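Local coordinates for protein PP1b (Porcine reproductive and respiratory syndrome virus, PDB 6JDR) that probably unwinds RNA and DNA duplexes in the 5' to 3' direction at the expense of ATP, as the zinc-binding helicase part of the viral replicase polyprotein, at residues C7-A12 / G60-D65; C20-C25 / K130-V135; H30-C35 / E66-V71. The protein carries 1 engineered substitution. All blocks are in the same frame, centred on the assembly; numbering follows the deposited sequence.

Interaction 1: residues C7-A12 / G60-D65. With ZN (zinc ion), chain C.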
ATOM      1  N   CYS A   7      13.482  23.283 -11.770  1.00 49.04           N
ATOM      2  CA  CYS A   7      12.208  23.800 -11.278  1.00 45.97           C
ATOM      3  C   CYS A   7      11.388  22.716 -10.586  1.00 46.31           C
ATOM      4  O   CYS A   7      11.275  21.601 -11.087  1.00 46.46           O
ATOM      5  CB  CYS A   7      11.403  24.401 -12.436  1.00 45.39           C
ATOM      6  SG  CYS A   7       9.808  25.123 -11.973  1.00 42.70           S
ATOM      7  N   GLY A   8      10.813  23.058  -9.435  1.00 46.90           N
ATOM      8  CA  GLY A   8       9.976  22.134  -8.671  1.00 45.31           C
ATOM      9  C   GLY A   8       8.647  21.820  -9.333  1.00 44.98           C
ATOM     10  O   GLY A   8       8.045  20.790  -9.043  1.00 45.73           O
ATOM     11  N   TYR A   9       8.183  22.709 -10.211  1.00 45.45           N
ATOM     12  CA  TYR A   9       6.952  22.483 -10.974  1.00 45.32           C
ATOM     13  C   TYR A   9       7.221  21.644 -12.224  1.00 47.04           C
ATOM     14  O   TYR A   9       6.653  20.558 -12.388  1.00 44.40           O
ATOM     15  CB  TYR A   9       6.319  23.807 -11.409  1.00 44.55           C
ATOM     16  CG  TYR A   9       5.751  24.658 -10.295  1.00 43.83           C
ATOM     17  CD1 TYR A   9       4.631  24.243  -9.579  1.00 43.83           C
ATOM     18  CD2 TYR A   9       6.308  25.895  -9.981  1.00 42.87           C
ATOM     19  CE1 TYR A   9       4.095  25.026  -8.568  1.00 43.88           C
ATOM     20  CE2 TYR A   9       5.780  26.687  -8.974  1.00 43.59           C
ATOM     21  CZ  TYR A   9       4.672  26.247  -8.270  1.00 44.33           C
ATOM     22  OH  TYR A   9       4.143  27.024  -7.266  1.00 44.08           O
ATOM     23  N   CYS A  10       8.093  22.162 -13.094  1.00 47.76           N
ATOM     24  CA  CYS A  10       8.248  21.649 -14.462  1.00 48.77           C
ATOM     25  C   CYS A  10       9.605  21.022 -14.794  1.00 49.17           C
ATOM     26  O   CYS A  10       9.780  20.484 -15.886  1.00 51.51           O
ATOM     27  CB  CYS A  10       7.992  22.780 -15.454  1.00 48.35           C
ATOM     28  SG  CYS A  10       9.255  24.073 -15.406  1.00 49.19           S
ATOM     29  N   GLY A  11      10.568  21.105 -13.882  1.00 49.95           N
ATOM     30  CA  GLY A  11      11.888  20.515 -14.104  1.00 50.57           C
ATOM     31  C   GLY A  11      12.857  21.312 -14.969  1.00 51.37           C
ATOM     32  O   GLY A  11      13.992  20.884 -15.168  1.00 53.19           O
ATOM     33  N   ALA A  12      12.434  22.467 -15.479  1.00 51.36           N
ATOM     34  CA  ALA A  12      13.317  23.337 -16.257  1.00 51.90           C
ATOM     35  C   ALA A  12      14.384  23.954 -15.348  1.00 53.50           C
ATOM     36  O   ALA A  12      14.237  23.919 -14.128  1.00 53.97           O
ATOM     37  CB  ALA A  12      12.506  24.431 -16.932  1.00 51.19           C
ATOM     38  N   GLY A  60      -2.213  29.498  -9.848  1.00 51.71           N
ATOM     39  CA  GLY A  60      -1.387  28.295  -9.773  1.00 49.64           C
ATOM     40  C   GLY A  60      -1.542  27.399 -10.989  1.00 48.38           C
ATOM     41  O   GLY A  60      -2.636  27.275 -11.544  1.00 47.68           O
ATOM     42  N   THR A  61      -0.435  26.784 -11.402  1.00 47.82           N
ATOM     43  CA  THR A  61      -0.402  25.877 -12.555  1.00 46.04           C
ATOM     44  C   THR A  61      -0.330  24.412 -12.137  1.00 46.32           C
ATOM     45  O   THR A  61      -0.313  23.519 -12.992  1.00 48.01           O
ATOM     46  CB  THR A  61       0.831  26.156 -13.433  1.00 45.80           C
ATOM     47  OG1 THR A  61       2.027  25.929 -12.674  1.00 42.79           O
ATOM     48  CG2 THR A  61       0.815  27.588 -13.937  1.00 46.18           C
ATOM     49  N   SER A  62      -0.281  24.165 -10.830  1.00 44.01           N
ATOM     50  CA  SER A  62      -0.075  22.824 -10.302  1.00 42.10           C
ATOM     51  C   SER A  62      -1.005  22.573  -9.113  1.00 41.64           C
ATOM     52  O   SER A  62      -1.401  23.518  -8.425  1.00 40.39           O
ATOM     53  CB  SER A  62       1.387  22.670  -9.874  1.00 41.61           C
ATOM     54  OG  SER A  62       1.583  21.540  -9.042  1.00 40.80           O
ATOM     55  N   PRO A  63      -1.354  21.297  -8.863  1.00 40.72           N
ATOM     56  CA  PRO A  63      -2.080  20.960  -7.638  1.00 40.77           C
ATOM     57  C   PRO A  63      -1.313  21.333  -6.369  1.00 40.66           C
ATOM     58  O   PRO A  63      -1.927  21.532  -5.318  1.00 40.52           O
ATOM     59  CB  PRO A  63      -2.247  19.441  -7.736  1.00 40.95           C
ATOM     60  CG  PRO A  63      -2.211  19.157  -9.200  1.00 41.22           C
ATOM     61  CD  PRO A  63      -1.205  20.125  -9.746  1.00 40.83           C
ATOM     62  N   LEU A  64       0.014  21.426  -6.469  1.00 40.00           N
ATOM     63  CA  LEU A  64       0.841  21.908  -5.359  1.00 39.44           C
ATOM     64  C   LEU A  64       0.327  23.232  -4.821  1.00 38.67           C
ATOM     65  O   LEU A  64       0.324  23.463  -3.617  1.00 38.51           O
ATOM     66  CB  LEU A  64       2.291  22.085  -5.806  1.00 38.39           C
ATOM     67  CG  LEU A  64       3.277  22.596  -4.751  1.00 38.59           C
ATOM     68  CD1 LEU A  64       3.406  21.610  -3.600  1.00 38.51           C
ATOM     69  CD2 LEU A  64       4.637  22.860  -5.381  1.00 38.76           C
ATOM     70  N   ASP A  65      -0.103  24.100  -5.726  1.00 38.63           N
ATOM     71  CA  ASP A  65      -0.537  25.435  -5.354  1.00 38.82           C
ATOM     72  C   ASP A  65      -1.839  25.380  -4.567  1.00 37.47           C
ATOM     73  O   ASP A  65      -2.043  26.167  -3.646  1.00 36.67           O
ATOM     74  CB  ASP A  65      -0.676  26.303  -6.607  1.00 39.70           C
ATOM     75  CG  ASP A  65       0.618  26.382  -7.396  1.00 41.03           C
ATOM     76  OD1 ASP A  65       1.657  26.710  -6.785  1.00 41.80           O
ATOM     77  OD2 ASP A  65       0.601  26.097  -8.613  1.00 41.37           O
TER
HETATM   78 ZN    ZN C 502       9.052  25.724 -14.035  1.00 45.99          ZN

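Interaction 2: residues C20-C25 / K130-V135. With ZN (zinc ion), chain C; ZN (zinc ion), chain B.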
ATOM      1  N   CYS A  20       9.437  29.778   0.473  1.00 37.91           N
ATOM      2  CA  CYS A  20       9.137  28.506   1.132  1.00 38.00           C
ATOM      3  C   CYS A  20       9.990  27.328   0.623  1.00 38.46           C
ATOM      4  O   CYS A  20       9.690  26.172   0.922  1.00 39.33           O
ATOM      5  CB  CYS A  20       7.645  28.185   0.990  1.00 37.00           C
ATOM      6  SG  CYS A  20       7.144  27.714  -0.675  1.00 36.65           S
ATOM      7  N   GLY A  21      11.041  27.617  -0.143  1.00 38.54           N
ATOM      8  CA  GLY A  21      12.057  26.615  -0.482  1.00 38.55           C
ATOM      9  C   GLY A  21      11.894  25.885  -1.805  1.00 38.87           C
ATOM     10  O   GLY A  21      12.611  24.919  -2.066  1.00 39.67           O
ATOM     11  N   LEU A  22      10.975  26.342  -2.651  1.00 39.64           N
ATOM     12  CA  LEU A  22      10.737  25.711  -3.951  1.00 39.87           C
ATOM     13  C   LEU A  22      11.578  26.382  -5.038  1.00 40.78           C
ATOM     14  O   LEU A  22      11.452  27.588  -5.256  1.00 41.26           O
ATOM     15  CB  LEU A  22       9.252  25.798  -4.317  1.00 38.91           C
ATOM     16  CG  LEU A  22       8.789  24.947  -5.504  1.00 38.72           C
ATOM     17  CD1 LEU A  22       8.775  23.468  -5.151  1.00 38.81           C
ATOM     18  CD2 LEU A  22       7.411  25.392  -5.963  1.00 38.40           C
ATOM     19  N   ASP A  23      12.431  25.604  -5.705  1.00 41.96           N
ATOM     20  CA  ASP A  23      13.172  26.082  -6.880  1.00 43.34           C
ATOM     21  C   ASP A  23      12.216  26.305  -8.041  1.00 42.78           C
ATOM     22  O   ASP A  23      11.388  25.445  -8.336  1.00 42.93           O
ATOM     23  CB  ASP A  23      14.225  25.061  -7.320  1.00 44.84           C
ATOM     24  CG  ASP A  23      15.372  24.943  -6.345  1.00 46.99           C
ATOM     25  OD1 ASP A  23      15.825  25.984  -5.821  1.00 49.40           O
ATOM     26  OD2 ASP A  23      15.832  23.806  -6.110  1.00 48.19           O
ATOM     27  N   VAL A  24      12.343  27.450  -8.707  1.00 43.22           N
ATOM     28  CA  VAL A  24      11.462  27.787  -9.820  1.00 45.35           C
ATOM     29  C   VAL A  24      12.219  28.366 -11.010  1.00 47.87           C
ATOM     30  O   VAL A  24      13.234  29.053 -10.856  1.00 48.95           O
ATOM     31  CB  VAL A  24      10.343  28.770  -9.400  1.00 45.18           C
ATOM     32  CG1 VAL A  24       9.329  28.072  -8.504  1.00 45.40           C
ATOM     33  CG2 VAL A  24      10.915  29.999  -8.704  1.00 44.91           C
ATOM     34  N   CYS A  25      11.703  28.073 -12.198  1.00 50.55           N
ATOM     35  CA  CYS A  25      12.219  28.628 -13.438  1.00 49.80           C
ATOM     36  C   CYS A  25      11.620  30.012 -13.645  1.00 49.73           C
ATOM     37  O   CYS A  25      10.726  30.429 -12.904  1.00 50.58           O
ATOM     38  CB  CYS A  25      11.853  27.716 -14.609  1.00 49.52           C
ATOM     39  SG  CYS A  25      10.077  27.594 -14.909  1.00 50.38           S
ATOM     40  N   LYS A 130      11.394  22.301   0.323  1.00 46.23           N
ATOM     41  CA  LYS A 130      12.788  21.959   0.032  1.00 49.59           C
ATOM     42  C   LYS A 130      12.919  20.625  -0.714  1.00 50.01           C
ATOM     43  O   LYS A 130      13.763  20.482  -1.594  1.00 49.64           O
ATOM     44  CB  LYS A 130      13.583  21.905   1.343  1.00 51.96           C
ATOM     45  CG  LYS A 130      15.071  21.637   1.194  1.00 54.36           C
ATOM     46  CD  LYS A 130      15.759  21.657   2.552  1.00 56.79           C
ATOM     47  CE  LYS A 130      17.113  20.966   2.506  1.00 59.22           C
ATOM     48  NZ  LYS A 130      17.783  20.975   3.838  1.00 60.51           N
ATOM     49  N   GLU A 131      12.075  19.660  -0.357  1.00 50.66           N
ATOM     50  CA  GLU A 131      12.145  18.311  -0.918  1.00 52.32           C
ATOM     51  C   GLU A 131      11.063  18.020  -1.964  1.00 52.42           C
ATOM     52  O   GLU A 131      10.905  16.873  -2.382  1.00 55.87           O
ATOM     53  CB  GLU A 131      12.045  17.283   0.217  1.00 53.33           C
ATOM     54  N   ILE A 132      10.330  19.045  -2.396  1.00 50.39           N
ATOM     55  CA  ILE A 132       9.220  18.860  -3.329  1.00 48.77           C
ATOM     56  C   ILE A 132       9.725  18.841  -4.770  1.00 47.60           C
ATOM     57  O   ILE A 132      10.565  19.659  -5.154  1.00 47.04           O
ATOM     58  CB  ILE A 132       8.148  19.965  -3.148  1.00 48.94           C
ATOM     59  CG1 ILE A 132       7.491  19.857  -1.763  1.00 48.58           C
ATOM     60  CG2 ILE A 132       7.094  19.900  -4.246  1.00 48.47           C
ATOM     61  CD1 ILE A 132       6.611  18.638  -1.564  1.00 49.23           C
ATOM     62  N   ASN A 133       9.196  17.899  -5.552  1.00 46.57           N
ATOM     63  CA  ASN A 133       9.546  17.731  -6.964  1.00 45.78           C
ATOM     64  C   ASN A 133       8.338  17.146  -7.699  1.00 44.46           C
ATOM     65  O   ASN A 133       8.115  15.933  -7.682  1.00 42.80           O
ATOM     66  CB  ASN A 133      10.764  16.807  -7.092  1.00 47.05           C
ATOM     67  CG  ASN A 133      11.234  16.624  -8.532  1.00 48.71           C
ATOM     68  OD1 ASN A 133      10.659  17.170  -9.469  1.00 50.22           O
ATOM     69  ND2 ASN A 133      12.293  15.844  -8.707  1.00 49.51           N
ATOM     70  N   MET A 134       7.562  18.013  -8.345  1.00 42.64           N
ATOM     71  CA  MET A 134       6.266  17.610  -8.889  1.00 43.44           C
ATOM     72  C   MET A 134       6.359  16.759 -10.161  1.00 45.17           C
ATOM     73  O   MET A 134       5.392  16.075 -10.507  1.00 45.23           O
ATOM     74  CB  MET A 134       5.370  18.829  -9.124  1.00 42.40           C
ATOM     75  CG  MET A 134       5.048  19.622  -7.862  1.00 43.19           C
ATOM     76  SD  MET A 134       4.169  18.690  -6.581  1.00 42.56           S
ATOM     77  CE  MET A 134       2.583  18.444  -7.375  1.00 41.28           C
ATOM     78  N   VAL A 135       7.504  16.781 -10.846  1.00 45.31           N
ATOM     79  CA  VAL A 135       7.712  15.858 -11.972  1.00 46.85           C
ATOM     80  C   VAL A 135       7.977  14.433 -11.459  1.00 45.43           C
ATOM     81  O   VAL A 135       7.558  13.457 -12.081  1.00 45.25           O
ATOM     82  CB  VAL A 135       8.806  16.336 -12.969  1.00 49.10           C
ATOM     83  CG1 VAL A 135      10.148  16.556 -12.291  1.00 52.09           C
ATOM     84  CG2 VAL A 135       8.961  15.341 -14.115  1.00 49.70           C
TER
HETATM   85 ZN    ZN C 502       9.052  25.724 -14.035  1.00 45.99          ZN
HETATM   86 ZN    ZN B 501       5.641  29.358  -1.170  1.00 36.84          ZN
HETATM   87  O   HOH W   1      13.209  22.455  -3.806  1.00 62.69           O

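Interaction 3: residues H30-C35 / E66-V71. With ZN (zinc ion), chain B.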
ATOM      1  N   HIS A  30       6.138  33.733 -11.482  1.00 45.06           N
ATOM      2  CA  HIS A  30       4.945  34.580 -11.454  1.00 47.16           C
ATOM      3  C   HIS A  30       3.629  33.811 -11.227  1.00 46.74           C
ATOM      4  O   HIS A  30       2.549  34.379 -11.389  1.00 46.72           O
ATOM      5  CB  HIS A  30       4.870  35.389 -12.762  1.00 48.12           C
ATOM      6  CG  HIS A  30       5.807  36.560 -12.808  1.00 48.59           C
ATOM      7  ND1 HIS A  30       7.175  36.430 -12.682  1.00 48.93           N
ATOM      8  CD2 HIS A  30       5.570  37.882 -12.980  1.00 48.82           C
ATOM      9  CE1 HIS A  30       7.737  37.622 -12.768  1.00 49.15           C
ATOM     10  NE2 HIS A  30       6.786  38.520 -12.950  1.00 49.33           N
ATOM     11  N   PHE A  31       3.713  32.537 -10.847  1.00 46.41           N
ATOM     12  CA  PHE A  31       2.516  31.725 -10.601  1.00 46.35           C
ATOM     13  C   PHE A  31       2.566  31.014  -9.241  1.00 44.62           C
ATOM     14  O   PHE A  31       2.045  29.904  -9.086  1.00 44.03           O
ATOM     15  CB  PHE A  31       2.322  30.711 -11.733  1.00 47.48           C
ATOM     16  CG  PHE A  31       2.149  31.339 -13.085  1.00 49.80           C
ATOM     17  CD1 PHE A  31       0.893  31.738 -13.528  1.00 50.13           C
ATOM     18  CD2 PHE A  31       3.241  31.533 -13.921  1.00 51.87           C
ATOM     19  CE1 PHE A  31       0.728  32.317 -14.777  1.00 51.33           C
ATOM     20  CE2 PHE A  31       3.083  32.111 -15.173  1.00 53.19           C
ATOM     21  CZ  PHE A  31       1.825  32.505 -15.604  1.00 52.43           C
ATOM     22  N   HIS A  32       3.168  31.675  -8.255  1.00 41.87           N
ATOM     23  CA  HIS A  32       3.298  31.131  -6.906  1.00 40.14           C
ATOM     24  C   HIS A  32       2.799  32.159  -5.899  1.00 40.52           C
ATOM     25  O   HIS A  32       3.568  32.967  -5.380  1.00 41.67           O
ATOM     26  CB  HIS A  32       4.754  30.762  -6.637  1.00 39.26           C
ATOM     27  CG  HIS A  32       4.968  30.024  -5.354  1.00 38.19           C
ATOM     28  ND1 HIS A  32       4.944  28.649  -5.273  1.00 37.94           N
ATOM     29  CD2 HIS A  32       5.230  30.469  -4.103  1.00 38.18           C
ATOM     30  CE1 HIS A  32       5.174  28.279  -4.026  1.00 37.68           C
ATOM     31  NE2 HIS A  32       5.357  29.365  -3.299  1.00 37.16           N
ATOM     32  N   GLN A  33       1.501  32.120  -5.626  1.00 41.58           N
ATOM     33  CA  GLN A  33       0.859  33.123  -4.780  1.00 42.76           C
ATOM     34  C   GLN A  33       1.027  32.834  -3.290  1.00 41.96           C
ATOM     35  O   GLN A  33       0.702  33.672  -2.455  1.00 41.92           O
ATOM     36  CB  GLN A  33      -0.627  33.233  -5.139  1.00 45.32           C
ATOM     37  CG  GLN A  33      -0.861  33.599  -6.598  1.00 47.69           C
ATOM     38  CD  GLN A  33      -2.316  33.878  -6.919  1.00 50.61           C
ATOM     39  OE1 GLN A  33      -3.216  33.230  -6.391  1.00 53.86           O
ATOM     40  NE2 GLN A  33      -2.552  34.843  -7.799  1.00 52.60           N
ATOM     41  N   HIS A  34       1.540  31.650  -2.968  1.00 42.38           N
ATOM     42  CA  HIS A  34       1.750  31.217  -1.582  1.00 42.39           C
ATOM     43  C   HIS A  34       2.675  32.138  -0.784  1.00 42.84           C
ATOM     44  O   HIS A  34       2.415  32.428   0.382  1.00 44.36           O
ATOM     45  CB  HIS A  34       2.312  29.792  -1.590  1.00 41.45           C
ATOM     46  CG  HIS A  34       2.659  29.265  -0.236  1.00 40.50           C
ATOM     47  ND1 HIS A  34       3.955  29.009   0.148  1.00 40.53           N
ATOM     48  CD2 HIS A  34       1.882  28.931   0.819  1.00 40.30           C
ATOM     49  CE1 HIS A  34       3.967  28.550   1.385  1.00 40.25           C
ATOM     50  NE2 HIS A  34       2.721  28.495   1.818  1.00 40.58           N
ATOM     51  N   CYS A  35       3.754  32.589  -1.411  1.00 42.93           N
ATOM     52  CA  CYS A  35       4.758  33.397  -0.718  1.00 41.78           C
ATOM     53  C   CYS A  35       5.629  34.142  -1.731  1.00 41.50           C
ATOM     54  O   CYS A  35       5.568  33.851  -2.926  1.00 42.20           O
ATOM     55  CB  CYS A  35       5.615  32.507   0.191  1.00 40.49           C
ATOM     56  SG  CYS A  35       6.650  31.320  -0.685  1.00 38.44           S
ATOM     57  N   GLU A  66      -2.708  24.441  -4.924  1.00 37.00           N
ATOM     58  CA  GLU A  66      -3.949  24.238  -4.191  1.00 37.40           C
ATOM     59  C   GLU A  66      -3.652  23.693  -2.802  1.00 36.19           C
ATOM     60  O   GLU A  66      -4.208  24.167  -1.811  1.00 36.42           O
ATOM     61  CB  GLU A  66      -4.876  23.292  -4.949  1.00 39.33           C
ATOM     62  CG  GLU A  66      -5.358  23.832  -6.289  1.00 40.37           C
ATOM     63  CD  GLU A  66      -6.144  25.124  -6.164  1.00 41.08           C
ATOM     64  OE1 GLU A  66      -7.041  25.222  -5.295  1.00 40.54           O
ATOM     65  OE2 GLU A  66      -5.865  26.048  -6.949  1.00 44.19           O
ATOM     66  N   VAL A  67      -2.755  22.715  -2.728  1.00 35.23           N
ATOM     67  CA  VAL A  67      -2.311  22.179  -1.442  1.00 34.63           C
ATOM     68  C   VAL A  67      -1.776  23.299  -0.544  1.00 34.48           C
ATOM     69  O   VAL A  67      -2.138  23.387   0.630  1.00 33.65           O
ATOM     70  CB  VAL A  67      -1.239  21.086  -1.629  1.00 35.32           C
ATOM     71  CG1 VAL A  67      -0.574  20.727  -0.306  1.00 35.68           C
ATOM     72  CG2 VAL A  67      -1.861  19.846  -2.253  1.00 36.06           C
ATOM     73  N   LEU A  68      -0.947  24.170  -1.115  1.00 34.31           N
ATOM     74  CA  LEU A  68      -0.290  25.223  -0.345  1.00 34.77           C
ATOM     75  C   LEU A  68      -1.235  26.297   0.199  1.00 34.70           C
ATOM     76  O   LEU A  68      -0.830  27.080   1.043  1.00 35.14           O
ATOM     77  CB  LEU A  68       0.829  25.877  -1.166  1.00 34.81           C
ATOM     78  CG  LEU A  68       2.096  25.047  -1.398  1.00 35.40           C
ATOM     79  CD1 LEU A  68       3.029  25.765  -2.364  1.00 35.46           C
ATOM     80  CD2 LEU A  68       2.814  24.736  -0.091  1.00 35.76           C
ATOM     81  N   GLU A  69      -2.483  26.338  -0.263  1.00 36.04           N
ATOM     82  CA  GLU A  69      -3.478  27.272   0.290  1.00 36.38           C
ATOM     83  C   GLU A  69      -3.765  27.049   1.780  1.00 35.34           C
ATOM     84  O   GLU A  69      -4.215  27.962   2.463  1.00 35.54           O
ATOM     85  CB  GLU A  69      -4.784  27.216  -0.514  1.00 37.84           C
ATOM     86  CG  GLU A  69      -4.664  27.868  -1.885  1.00 38.29           C
ATOM     87  CD  GLU A  69      -5.810  27.543  -2.823  1.00 39.67           C
ATOM     88  OE1 GLU A  69      -6.734  26.802  -2.434  1.00 39.97           O
ATOM     89  OE2 GLU A  69      -5.785  28.035  -3.973  1.00 41.73           O
ATOM     90  N   GLN A  70      -3.492  25.848   2.280  1.00 35.12           N
ATOM     91  CA  GLN A  70      -3.641  25.548   3.707  1.00 35.57           C
ATOM     92  C   GLN A  70      -2.325  25.603   4.467  1.00 35.45           C
ATOM     93  O   GLN A  70      -2.297  25.272   5.647  1.00 35.46           O
ATOM     94  CB  GLN A  70      -4.251  24.153   3.908  1.00 35.03           C
ATOM     95  CG  GLN A  70      -5.396  23.813   2.974  1.00 35.02           C
ATOM     96  CD  GLN A  70      -6.407  24.933   2.836  1.00 34.66           C
ATOM     97  OE1 GLN A  70      -6.738  25.615   3.806  1.00 33.30           O
ATOM     98  NE2 GLN A  70      -6.900  25.132   1.618  1.00 35.46           N
ATOM     99  N   VAL A  71      -1.242  26.004   3.801  1.00 36.36           N
ATOM    100  CA  VAL A  71       0.083  26.032   4.414  1.00 36.41           C
ATOM    101  C   VAL A  71       0.513  27.490   4.624  1.00 38.22           C
ATOM    102  O   VAL A  71       0.932  28.147   3.674  1.00 38.84           O
ATOM    103  CB  VAL A  71       1.108  25.280   3.542  1.00 36.36           C
ATOM    104  CG1 VAL A  71       2.450  25.181   4.254  1.00 37.44           C
ATOM    105  CG2 VAL A  71       0.596  23.885   3.201  1.00 36.24           C
TER
HETATM  106 ZN    ZN B 501       5.641  29.358  -1.170  1.00 36.84          ZN

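Interaction 1: residues C7-A12 / G60-D65
A tyrosine-to-carboxylate hydrogen bond joins Tyr9, in the zinc-binding loop of the N-terminal domain, to the first turn of helix 63-67. Tyr9 OH donates to Asp65 OD1 at 2.6 Å. It uses the syn lone pair of that oxygen, which lies at the ring edge, near the ring plane. Ring and carboxylate planes are 47° apart. Tyr9 CG lies anti to its carbonyl carbon (chi1 -68°), and this sends the ring across to the helix. On the way the ring passes Ser62, whose CB is 3.6 Å from Tyr9 CD1. Leu64 adds an apolar touch, its CD2 3.9 Å from Tyr9 CE1.

Ser62 and Asp65 form a capping box. Ser62 OG accepts from Leu64 N at 3.0 Å, and Ser62 N donates to Asp65 OD2 at 3.1 Å, on the anti side and somewhat (23°) out of the carboxylate plane. Elsewhere in 7-12, Cys7 SG and Cys10 SG bind a zinc ion whose site Cys25 and His28 complete. The tyrosine also stacks on His28, and its OH is hydrogen-bonded to His32 of a second zinc site.

The carboxylate is thus shared: OD2 takes the return bond of the capping box, while OD1 accepts from the phenol. Two bonds on different oxygens fix its rotation. The negative charge probably polarises the phenol and, through it, the link to His32.

Interaction 2: residues C20-C25 / K130-V135
Leu22 and Ile132 make the apolar part of this contact. Leu22 CD1 lies 4.0 Å from Ile132 CG2, and the two side chains meet at a slant. Leu22 has CG anti to the backbone N (chi1 -168°), which carries the branched end over to Ile132, where CD1 touches. On Ile132 the CG2 methyl and the CB take part, while CG1 leads elsewhere.

The backbones come closest at Gly21 and Lys130, whose CA atoms are 4.7 Å apart. Gly21 O is 3.6 Å from Lys130 CA. Gly21 has a positive phi of 95°, and its bare CA lets the two backbones come this close. CB of Lys130 points away, and its backbone makes the approach.

Water mediates the polar part. One molecule lies 3.1 Å from Gly21 O and 3.0 Å from Lys130 O, placed to bridge the two carbonyls. With the leucine-isoleucine packing, it ties the piece of chain between two zinc sites to the segment leading into helix 134-142.

Metal bonds hold both ends of 20-25. Cys20 SG binds one zinc ion at 2.3 Å, together with His32, His34 and Cys35. Cys25 SG binds another, also at 2.3 Å, together with Cys7, Cys10 and His28.

Strand 23-24 pairs with strand 16-17 in a small antiparallel sheet. Leu64 of helix 63-67 touches both Leu22 and Ile132. Leu236 and Arg237 of helix 232-239 also touch Ile132, so the zinc-binding domain and the helicase core meet around this isoleucine.

Interaction 3: residues H30-C35 / E66-V71
His34 carries this contact, binding zinc with one ring nitrogen and a backbone carbonyl with the other. ND1 of His34 is 2.2 Å from the zinc ion. His34 NE2 donates to Val71 O at 2.6 Å. The oxygen lies in the ring plane. The bond is bent at the hydrogen (137°), and the donor also lies 27° off the carbonyl plane. His34 CG is anti to the backbone N (chi1 176°), which carries the imidazole out to Val71.

Leu68 covers one face of this ring. Its CD2 sits over the ring centre, and its CB makes an off-centre CH-pi contact, 4.2 Å from the centroid. The CD1 branch of Leu68 goes on to His32, coming within 3.7 Å of His32 CE1. One leucine thus packs on both zinc-binding histidines.

His32 NE2 and Cys35 SG bind the same ion, and Cys20 completes the site. The other nitrogen of His32, ND1, is hydrogen-bonded to Tyr9 OH. Both histidines therefore have each ring nitrogen engaged, which fixes their rotation. The hydrogen bond from His34 NE2 to a carbonyl probably strengthens ND1 as a zinc ligand.

Val71 N in turn donates to Leu68 O at 3.0 Å, a backbone turn that helps place the accepting carbonyl.

The 30-35 loop comes after strand 23-24 in the chain. The 66-71 segment includes residues of helix 63-67. Its Val67 and Val71 pack on helix 232-239 of the helicase core, so this segment lies between the zinc site and the core.

The three contacts lie on the same side of the chain's centre. The centres of interactions 1 and 2 are about 8 Å apart. Interaction 3 is centred about 11 Å from interaction 1 and about 12 Å from interaction 2. Along the chain the order is 7-12, 20-25, 30-35, 60-65, 66-71, 130-135. Interaction 1 thus crosses both others, and interaction 3 is nested within the loop closed by interaction 2. Interactions 1 and 3 share helix 63-67. Gly8 connects the first two, through probable backbone bonds to Asp23 and Met134. One zinc ion is common to interactions 1 and 2, another to 2 and 3. Together they hold two zinc sites against the chain leading into the helicase core.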